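Local coordinates for D-aminopeptidase (Burkholderia sp. LK4, PDB 5TZB), which probably removes N-terminal residues, beta-amino acids among them, from peptides as a beta-aminopeptidase of the Ntn-hydrolase group and peptidase family S58, at residues 188-196 and 238-246; 42-53 and 168-179. One frame throughout, in Å; residues are numbered along the deposited sequence.

Interaction 1: residues 188-196 and 238-246; sequences GMICHEFKG and VLRHVPSPF
Glu193 and Ser244 bring the two backbones to their nearest point, 5.6 Å between CA atoms, where the irregular chain of 238-246 passes the two-residue turn, His192-Glu193, of a tight beta hairpin. This type I' turn spans Cys191 to Phe194, and the strands are tied by Cys191 N to Phe194 O and Phe194 N to Cys191 O. No direct backbone bond crosses the contact; instead one water donates to both Glu193 O and Pro243 O. Arg225 reinforces this junction, bonding the same two carbonyls and those of His192, Leu239 and Val242, and its guanidinium makes a cation-pi contact with the Phe194 ring.

Two apolar patches flank the polar centre. The outer end of the Phe194 ring reaches Val242 through CE1, 3.8 Å from CG1, and Leu239 through CZ, 4.1 Å from CD1; both run roughly at right angles to the direction of the Phe194 side chain. On the hairpin's other strand, Ile190 CG2 sits 3.8 Å from Phe246 CZ, and Ile190 CD1 lies 4.0 Å from Pro245 CG, these two side chains running in opposite directions.

Glu193 is extended beyond CG, its CG 3.6 Å from Phe246 CD2. Ser244 OG donates to Glu193 OE2 at 2.6 Å, on the anti lone pair; a chi1 of 170° turns it from Ser244 N toward the hairpin, and OG closes an ST turn by accepting from Phe246 N at 165°.

Interaction 2: residues 42-53 and 168-179; sequences TDVPGVRVGHCT and RALAAAQTGPVA
Arg168 meets Cys52 where helix 163-172 nears its end and runs roughly antiparallel to strand 48-53, the short axes 5.9 Å apart at 144°. Cys52 SG lies over the centre of one face of the Arg168 guanidinium, 3.5 Å from CZ; with SG anti to the backbone N (chi1 176°), the sulfur is directed to that face. A water donates to His51 O and, weakly, to Arg168 O. One residue on, Ala169 packs its CB against Cys52 CB, and its carbonyl O receives a CA-H...O contact from Gly50. Gly50, which has no side chain, lies 3.6 Å CA to CA from Ala173, and the end of the helix sits directly on the strand here.

Ala173 CA makes a CA-H...O contact with Val49 O at 3.3 Å as the chain straightens. Gln174 then forms a single antiparallel bridge as a hydrogen-bonded pair with Val49: Val49 N to Gln174 O is nearly straight at 169°, and Gln174 N returns to Val49 O. Thr175 OG1 shares a water with the carbonyl oxygens of Thr42 and Val47. Gly176 O accepts from Thr42 OG1 at 2.6 Å, from above the carbonyl plane. Val178 spreads its branches, CG1 to Val49 CG1 and CG2 to Thr42 CG2, and finally Ala179 O accepts from His51 NE2 at 2.9 Å, near the ring's edge; ND1 of the same ring is bonded to Thr68.

The chain leaving the helix thus follows an outermost strand, 48-56, of a five-stranded mixed sheet, counted within this chain. Strand 63-71 pairs with the other edge of 48-56, helix 119-129 touches Leu170, and strand 197-204 meets His51 and Val178.

Along the chain the two contacts come in series: interaction 2 closes at residue 179, before interaction 1 opens at 188. Their centres are 28 Å apart, but their nearest atoms come to about 7 Å without touching. Interaction 2 belongs to the edge of the mixed sheet at strand 48-56, whereas interaction 1 joins a separate two-stranded hairpin to the loop between strands 213-220 and 260-266. Strand 197-204 follows the hairpin and packs on interaction 2, and it pairs with strand 213-220 in the second sheet. One sequence region of the S58 peptidase therefore connects a sheet edge about 12 Å from the chain's centre to a hairpin contact about 20 Å from it.

Interaction 1: residues 188-196 and 238-246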
loop_
_atom_site.group_PDB
_atom_site.type_symbol
_atom_site.label_atom_id
_atom_site.label_comp_id
_atom_site.label_asym_id
_atom_site.label_seq_id
_atom_site.Cartn_x
_atom_site.Cartn_y
_atom_site.Cartn_z
ATOM N N GLY C 188 -2.698 32.072 3.509
ATOM C CA GLY C 188 -3.224 32.394 2.196
ATOM C C GLY C 188 -4.155 31.362 1.590
ATOM O O GLY C 188 -4.382 31.366 0.378
ATOM N N MET C 189 -4.734 30.504 2.428
ATOM C CA MET C 189 -5.527 29.385 1.936
ATOM C C MET C 189 -7.015 29.699 1.736
ATOM O O MET C 189 -7.575 30.630 2.322
ATOM C CB MET C 189 -5.366 28.192 2.883
ATOM C CG MET C 189 -3.912 27.740 3.021
ATOM S SD MET C 189 -3.156 27.434 1.403
ATOM C CE MET C 189 -1.421 27.320 1.853
ATOM N N ILE C 190 -7.632 28.897 0.882
ATOM C CA ILE C 190 -9.007 29.079 0.442
ATOM C C ILE C 190 -9.746 27.746 0.530
ATOM O O ILE C 190 -9.257 26.732 0.038
ATOM C CB ILE C 190 -9.040 29.615 -0.999
ATOM C CG1 ILE C 190 -8.402 31.007 -1.055
ATOM C CG2 ILE C 190 -10.455 29.611 -1.553
ATOM C CD1 ILE C 190 -8.206 31.551 -2.471
ATOM N N CYS C 191 -10.909 27.743 1.170
ATOM C CA CYS C 191 -11.660 26.508 1.390
ATOM C C CYS C 191 -13.128 26.685 1.006
ATOM O O CYS C 191 -13.784 27.641 1.423
ATOM C CB CYS C 191 -11.530 26.058 2.845
ATOM S SG CYS C 191 -12.385 24.513 3.241
ATOM N N HIS C 192 -13.630 25.771 0.183
ATOM C CA HIS C 192 -14.980 25.877 -0.365
ATOM C C HIS C 192 -15.263 27.269 -0.945
ATOM O O HIS C 192 -16.365 27.811 -0.814
ATOM C CB HIS C 192 -16.019 25.492 0.695
ATOM C CG HIS C 192 -16.072 24.015 0.953
ATOM N ND1 HIS C 192 -16.625 23.127 0.052
ATOM C CD2 HIS C 192 -15.643 23.270 2.000
ATOM C CE1 HIS C 192 -16.536 21.898 0.537
ATOM N NE2 HIS C 192 -15.951 21.959 1.720
ATOM N N GLU C 193 -14.230 27.839 -1.568
ATOM C CA GLU C 193 -14.307 29.137 -2.226
ATOM C C GLU C 193 -14.674 30.246 -1.235
ATOM O O GLU C 193 -15.216 31.283 -1.619
ATOM C CB GLU C 193 -15.290 29.073 -3.396
ATOM C CG GLU C 193 -14.928 27.961 -4.365
ATOM C CD GLU C 193 -15.865 27.863 -5.552
ATOM O OE1 GLU C 193 -16.438 26.768 -5.780
ATOM O OE2 GLU C 193 -16.001 28.867 -6.269
ATOM N N PHE C 194 -14.407 29.984 0.042
ATOM C CA PHE C 194 -14.350 31.008 1.079
ATOM C C PHE C 194 -12.934 31.039 1.626
ATOM O O PHE C 194 -12.108 30.206 1.242
ATOM C CB PHE C 194 -15.311 30.713 2.222
ATOM C CG PHE C 194 -16.750 30.826 1.859
ATOM C CD1 PHE C 194 -17.327 32.067 1.614
ATOM C CD2 PHE C 194 -17.549 29.690 1.804
ATOM C CE1 PHE C 194 -18.677 32.174 1.289
ATOM C CE2 PHE C 194 -18.899 29.787 1.487
ATOM C CZ PHE C 194 -19.465 31.033 1.228
ATOM N N LYS C 195 -12.660 31.930 2.574
ATOM C CA LYS C 195 -11.343 31.939 3.221
ATOM C C LYS C 195 -11.106 30.657 4.003
ATOM O O LYS C 195 -11.955 30.226 4.790
ATOM C CB LYS C 195 -11.196 33.141 4.161
ATOM C CG LYS C 195 -9.808 33.245 4.801
ATOM C CD LYS C 195 -8.737 33.544 3.756
ATOM C CE LYS C 195 -7.327 33.531 4.354
ATOM N NZ LYS C 195 -6.832 32.151 4.632
ATOM N N GLY C 196 -9.939 30.046 3.800
ATOM C CA GLY C 196 -9.610 28.813 4.483
ATOM C C GLY C 196 -8.466 28.966 5.465
ATOM O O GLY C 196 -8.216 30.064 5.972
ATOM N N VAL C 238 -27.149 26.817 -0.734
ATOM C CA VAL C 238 -27.803 28.122 -0.615
ATOM C C VAL C 238 -26.774 29.244 -0.410
ATOM O O VAL C 238 -27.117 30.336 0.056
ATOM C CB VAL C 238 -28.832 28.155 0.552
ATOM C CG1 VAL C 238 -29.940 27.142 0.311
ATOM C CG2 VAL C 238 -28.152 27.887 1.876
ATOM N N LEU C 239 -25.517 28.971 -0.763
ATOM C CA LEU C 239 -24.462 29.974 -0.644
ATOM C C LEU C 239 -23.737 30.199 -1.970
ATOM O O LEU C 239 -22.652 30.782 -2.002
ATOM C CB LEU C 239 -23.455 29.562 0.440
ATOM C CG LEU C 239 -23.885 29.632 1.908
ATOM C CD1 LEU C 239 -22.782 29.096 2.795
ATOM C CD2 LEU C 239 -24.248 31.059 2.324
ATOM N N ARG C 240 -24.321 29.722 -3.065
ATOM C CA ARG C 240 -23.697 29.900 -4.370
ATOM C C ARG C 240 -23.595 31.354 -4.821
ATOM O O ARG C 240 -22.719 31.686 -5.613
ATOM C CB ARG C 240 -24.412 29.079 -5.446
ATOM C CG ARG C 240 -24.359 27.577 -5.218
ATOM C CD ARG C 240 -24.991 26.853 -6.390
ATOM N NE ARG C 240 -26.258 26.234 -6.029
ATOM C CZ ARG C 240 -26.528 24.943 -6.192
ATOM N NH1 ARG C 240 -25.629 24.135 -6.744
ATOM N NH2 ARG C 240 -27.712 24.466 -5.828
ATOM N N HIS C 241 -24.472 32.217 -4.319
ATOM C CA HIS C 241 -24.536 33.606 -4.792
ATOM C C HIS C 241 -23.328 34.448 -4.360
ATOM O O HIS C 241 -22.992 35.442 -5.005
ATOM C CB HIS C 241 -25.827 34.266 -4.283
ATOM C CG HIS C 241 -25.938 34.273 -2.792
ATOM N ND1 HIS C 241 -26.301 33.155 -2.069
ATOM C CD2 HIS C 241 -25.723 35.256 -1.885
ATOM C CE1 HIS C 241 -26.300 33.447 -0.779
ATOM N NE2 HIS C 241 -25.953 34.716 -0.640
ATOM N N VAL C 242 -22.695 34.065 -3.261
ATOM C CA VAL C 242 -21.563 34.817 -2.732
ATOM C C VAL C 242 -20.385 34.759 -3.715
ATOM O O VAL C 242 -20.107 33.703 -4.293
ATOM C CB VAL C 242 -21.138 34.287 -1.333
ATOM C CG1 VAL C 242 -19.977 35.085 -0.782
ATOM C CG2 VAL C 242 -22.303 34.379 -0.363
ATOM N N PRO C 243 -19.740 35.911 -3.966
ATOM C CA PRO C 243 -18.570 35.997 -4.856
ATOM C C PRO C 243 -17.473 34.972 -4.534
ATOM O O PRO C 243 -17.252 34.624 -3.367
ATOM C CB PRO C 243 -18.068 37.423 -4.630
ATOM C CG PRO C 243 -19.337 38.204 -4.304
ATOM C CD PRO C 243 -20.216 37.245 -3.538
ATOM N N SER C 244 -16.791 34.500 -5.576
ATOM C CA SER C 244 -15.735 33.501 -5.424
ATOM C C SER C 244 -14.436 33.985 -6.058
ATOM O O SER C 244 -14.452 34.616 -7.116
ATOM C CB SER C 244 -16.146 32.174 -6.066
ATOM O OG SER C 244 -15.049 31.266 -6.121
ATOM N N PRO C 245 -13.296 33.662 -5.422
ATOM C CA PRO C 245 -12.016 34.068 -6.013
ATOM C C PRO C 245 -11.689 33.296 -7.291
ATOM O O PRO C 245 -10.808 33.710 -8.029
ATOM C CB PRO C 245 -11.001 33.759 -4.905
ATOM C CG PRO C 245 -11.647 32.722 -4.064
ATOM C CD PRO C 245 -13.126 32.981 -4.125
ATOM N N PHE C 246 -12.423 32.226 -7.569
ATOM C CA PHE C 246 -12.149 31.396 -8.737
ATOM C C PHE C 246 -13.045 31.808 -9.895
ATOM O O PHE C 246 -13.990 32.576 -9.701
ATOM C CB PHE C 246 -12.364 29.918 -8.406
ATOM C CG PHE C 246 -11.508 29.421 -7.281
ATOM C CD1 PHE C 246 -10.213 29.877 -7.123
ATOM C CD2 PHE C 246 -12.005 28.511 -6.372
ATOM C CE1 PHE C 246 -9.421 29.420 -6.086
ATOM C CE2 PHE C 246 -11.222 28.050 -5.329
ATOM C CZ PHE C 246 -9.927 28.507 -5.184
HETATM O O HOH W 1 -15.059 34.186 -1.410
#

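Interaction 2: residues 42-53 and 168-179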
loop_
_atom_site.group_PDB
_atom_site.type_symbol
_atom_site.label_atom_id
_atom_site.label_comp_id
_atom_site.label_asym_id
_atom_site.label_seq_id
_atom_site.Cartn_x
_atom_site.Cartn_y
_atom_site.Cartn_z
ATOM N N THR C 42 -4.198 20.550 21.113
ATOM C CA THR C 42 -3.446 20.758 22.348
ATOM C C THR C 42 -4.128 20.152 23.587
ATOM O O THR C 42 -3.546 20.126 24.671
ATOM C CB THR C 42 -3.189 22.257 22.564
ATOM O OG1 THR C 42 -4.413 22.988 22.435
ATOM C CG2 THR C 42 -2.215 22.759 21.512
ATOM N N ASP C 43 -5.345 19.643 23.419
ATOM C CA ASP C 43 -6.007 18.887 24.482
ATOM C C ASP C 43 -5.313 17.536 24.708
ATOM O O ASP C 43 -5.431 16.944 25.778
ATOM C CB ASP C 43 -7.480 18.673 24.151
ATOM C CG ASP C 43 -8.319 19.917 24.400
ATOM O OD1 ASP C 43 -8.019 20.668 25.353
ATOM O OD2 ASP C 43 -9.270 20.160 23.630
ATOM N N VAL C 44 -4.569 17.061 23.708
ATOM C CA VAL C 44 -3.676 15.925 23.905
ATOM C C VAL C 44 -2.479 16.454 24.684
ATOM O O VAL C 44 -1.705 17.252 24.163
ATOM C CB VAL C 44 -3.231 15.292 22.562
ATOM C CG1 VAL C 44 -2.259 14.120 22.779
ATOM C CG2 VAL C 44 -4.451 14.834 21.761
ATOM N N PRO C 45 -2.322 16.011 25.943
ATOM C CA PRO C 45 -1.317 16.617 26.827
ATOM C C PRO C 45 0.097 16.602 26.237
ATOM O O PRO C 45 0.541 15.579 25.713
ATOM C CB PRO C 45 -1.393 15.748 28.092
ATOM C CG PRO C 45 -2.779 15.179 28.074
ATOM C CD PRO C 45 -3.057 14.922 26.612
ATOM N N GLY C 46 0.788 17.737 26.314
ATOM C CA GLY C 46 2.160 17.808 25.845
ATOM C C GLY C 46 2.275 18.341 24.430
ATOM O O GLY C 46 3.329 18.860 24.035
ATOM N N VAL C 47 1.202 18.195 23.657
ATOM C CA VAL C 47 1.198 18.658 22.276
ATOM C C VAL C 47 1.167 20.190 22.222
ATOM O O VAL C 47 0.362 20.853 22.893
ATOM C CB VAL C 47 0.007 18.036 21.496
ATOM C CG1 VAL C 47 -0.085 18.592 20.081
ATOM C CG2 VAL C 47 0.139 16.522 21.466
ATOM N N ARG C 48 2.048 20.752 21.403
ATOM C CA ARG C 48 2.223 22.197 21.327
ATOM C C ARG C 48 2.081 22.676 19.875
ATOM O O ARG C 48 2.470 21.955 18.943
ATOM C CB ARG C 48 3.604 22.599 21.888
ATOM C CG ARG C 48 3.839 22.294 23.386
ATOM C CD ARG C 48 5.310 22.481 23.791
ATOM N NE ARG C 48 6.186 21.398 23.338
ATOM C CZ ARG C 48 7.434 21.571 22.912
ATOM N NH1 ARG C 48 7.936 22.793 22.827
ATOM N NH2 ARG C 48 8.168 20.533 22.532
ATOM N N VAL C 49 1.534 23.875 19.683
ATOM C CA VAL C 49 1.355 24.429 18.339
ATOM C C VAL C 49 1.858 25.864 18.257
ATOM O O VAL C 49 1.610 26.669 19.163
ATOM C CB VAL C 49 -0.136 24.399 17.890
ATOM C CG1 VAL C 49 -0.293 24.986 16.481
ATOM C CG2 VAL C 49 -0.674 23.005 17.900
ATOM N N GLY C 50 2.567 26.193 17.176
ATOM C CA GLY C 50 3.032 27.558 16.961
ATOM C C GLY C 50 2.853 27.999 15.516
ATOM O O GLY C 50 3.014 27.205 14.603
ATOM N N HIS C 51 2.498 29.264 15.312
ATOM C CA HIS C 51 2.335 29.817 13.972
ATOM C C HIS C 51 3.404 30.881 13.717
ATOM O O HIS C 51 3.874 31.536 14.651
ATOM C CB HIS C 51 0.956 30.470 13.768
ATOM C CG HIS C 51 -0.213 29.539 13.893
ATOM N ND1 HIS C 51 -0.334 28.379 13.156
ATOM C CD2 HIS C 51 -1.362 29.650 14.604
ATOM C CE1 HIS C 51 -1.478 27.788 13.450
ATOM N NE2 HIS C 51 -2.125 28.543 14.320
ATOM N N CYS C 52 3.798 31.034 12.458
ATOM C CA CYS C 52 4.473 32.248 12.002
ATOM C C CYS C 52 3.733 32.734 10.766
ATOM O O CYS C 52 3.641 32.020 9.772
ATOM C CB CYS C 52 5.952 32.025 11.698
ATOM S SG CYS C 52 6.759 33.506 11.030
ATOM N N THR C 53 3.167 33.931 10.857
ATOM C CA THR C 53 2.290 34.468 9.823
ATOM C C THR C 53 2.969 35.579 9.024
ATOM O O THR C 53 3.500 36.527 9.604
ATOM C CB THR C 53 0.982 34.996 10.447
ATOM O OG1 THR C 53 0.355 33.926 11.164
ATOM C CG2 THR C 53 0.020 35.530 9.371
ATOM N N ARG C 168 10.691 31.151 14.490
ATOM C CA ARG C 168 9.611 31.900 15.132
ATOM C C ARG C 168 8.418 31.001 15.482
ATOM O O ARG C 168 7.829 31.141 16.560
ATOM C CB ARG C 168 9.194 33.073 14.229
ATOM C CG ARG C 168 10.205 34.234 14.281
ATOM C CD ARG C 168 9.911 35.388 13.322
ATOM N NE ARG C 168 8.519 35.808 13.239
ATOM C CZ ARG C 168 8.046 36.532 12.224
ATOM N NH1 ARG C 168 8.862 36.878 11.237
ATOM N NH2 ARG C 168 6.765 36.894 12.171
ATOM N N ALA C 169 8.034 30.108 14.572
ATOM C CA ALA C 169 6.940 29.172 14.858
ATOM C C ALA C 169 7.326 28.222 15.995
ATOM O O ALA C 169 6.533 27.958 16.900
ATOM C CB ALA C 169 6.560 28.379 13.605
ATOM N N LEU C 170 8.549 27.705 15.935
ATOM C CA LEU C 170 9.053 26.814 16.967
ATOM C C LEU C 170 9.073 27.503 18.333
ATOM O O LEU C 170 8.688 26.913 19.346
ATOM C CB LEU C 170 10.449 26.321 16.603
ATOM C CG LEU C 170 10.477 25.303 15.465
ATOM C CD1 LEU C 170 11.911 25.014 15.020
ATOM C CD2 LEU C 170 9.769 24.020 15.889
ATOM N N ALA C 171 9.516 28.750 18.361
ATOM C CA ALA C 171 9.601 29.488 19.628
ATOM C C ALA C 171 8.216 29.798 20.192
ATOM O O ALA C 171 8.040 29.870 21.405
ATOM C CB ALA C 171 10.394 30.777 19.436
ATOM N N ALA C 172 7.239 29.955 19.303
ATOM C CA ALA C 172 5.865 30.275 19.683
ATOM C C ALA C 172 5.031 29.037 20.013
ATOM O O ALA C 172 3.895 29.159 20.474
ATOM C CB ALA C 172 5.188 31.066 18.577
ATOM N N ALA C 173 5.581 27.857 19.744
ATOM C CA ALA C 173 4.846 26.611 19.956
ATOM C C ALA C 173 4.527 26.404 21.438
ATOM O O ALA C 173 5.429 26.348 22.270
ATOM C CB ALA C 173 5.635 25.431 19.419
ATOM N N GLN C 174 3.244 26.262 21.757
ATOM C CA GLN C 174 2.842 26.150 23.148
ATOM C C GLN C 174 1.515 25.403 23.276
ATOM O O GLN C 174 0.787 25.216 22.291
ATOM C CB GLN C 174 2.765 27.556 23.779
ATOM C CG GLN C 174 1.665 28.448 23.247
ATOM C CD GLN C 174 1.774 29.883 23.752
ATOM O OE1 GLN C 174 2.764 30.262 24.374
ATOM N NE2 GLN C 174 0.719 30.659 23.558
ATOM N N THR C 175 1.205 24.963 24.491
ATOM C CA THR C 175 -0.074 24.319 24.752
ATOM C C THR C 175 -1.177 25.380 24.791
ATOM O O THR C 175 -0.913 26.564 24.569
ATOM C CB THR C 175 -0.050 23.530 26.078
ATOM O OG1 THR C 175 -1.273 22.796 26.225
ATOM C CG2 THR C 175 0.148 24.478 27.277
ATOM N N GLY C 176 -2.407 24.962 25.066
ATOM C CA GLY C 176 -3.522 25.892 25.184
ATOM C C GLY C 176 -4.209 26.218 23.867
ATOM O O GLY C 176 -4.036 25.500 22.883
ATOM N N PRO C 177 -5.003 27.303 23.842
ATOM C CA PRO C 177 -5.768 27.715 22.655
ATOM C C PRO C 177 -4.890 27.904 21.419
ATOM O O PRO C 177 -3.769 28.411 21.524
ATOM C CB PRO C 177 -6.394 29.048 23.084
ATOM C CG PRO C 177 -6.466 28.963 24.581
ATOM C CD PRO C 177 -5.239 28.202 24.992
ATOM N N VAL C 178 -5.407 27.502 20.263
ATOM C CA VAL C 178 -4.678 27.587 19.008
ATOM C C VAL C 178 -5.395 28.538 18.047
ATOM O O VAL C 178 -6.577 28.363 17.782
ATOM C CB VAL C 178 -4.562 26.198 18.332
ATOM C CG1 VAL C 178 -3.802 26.311 17.015
ATOM C CG2 VAL C 178 -3.907 25.190 19.255
ATOM N N ALA C 179 -4.686 29.528 17.515
ATOM C CA ALA C 179 -5.290 30.466 16.577
ATOM C C ALA C 179 -5.690 29.770 15.277
ATOM O O ALA C 179 -4.982 28.886 14.785
ATOM C CB ALA C 179 -4.335 31.633 16.292
HETATM O O HOH W 2 -0.857 20.464 25.203
HETATM O O HOH W 3 5.831 33.663 15.537
#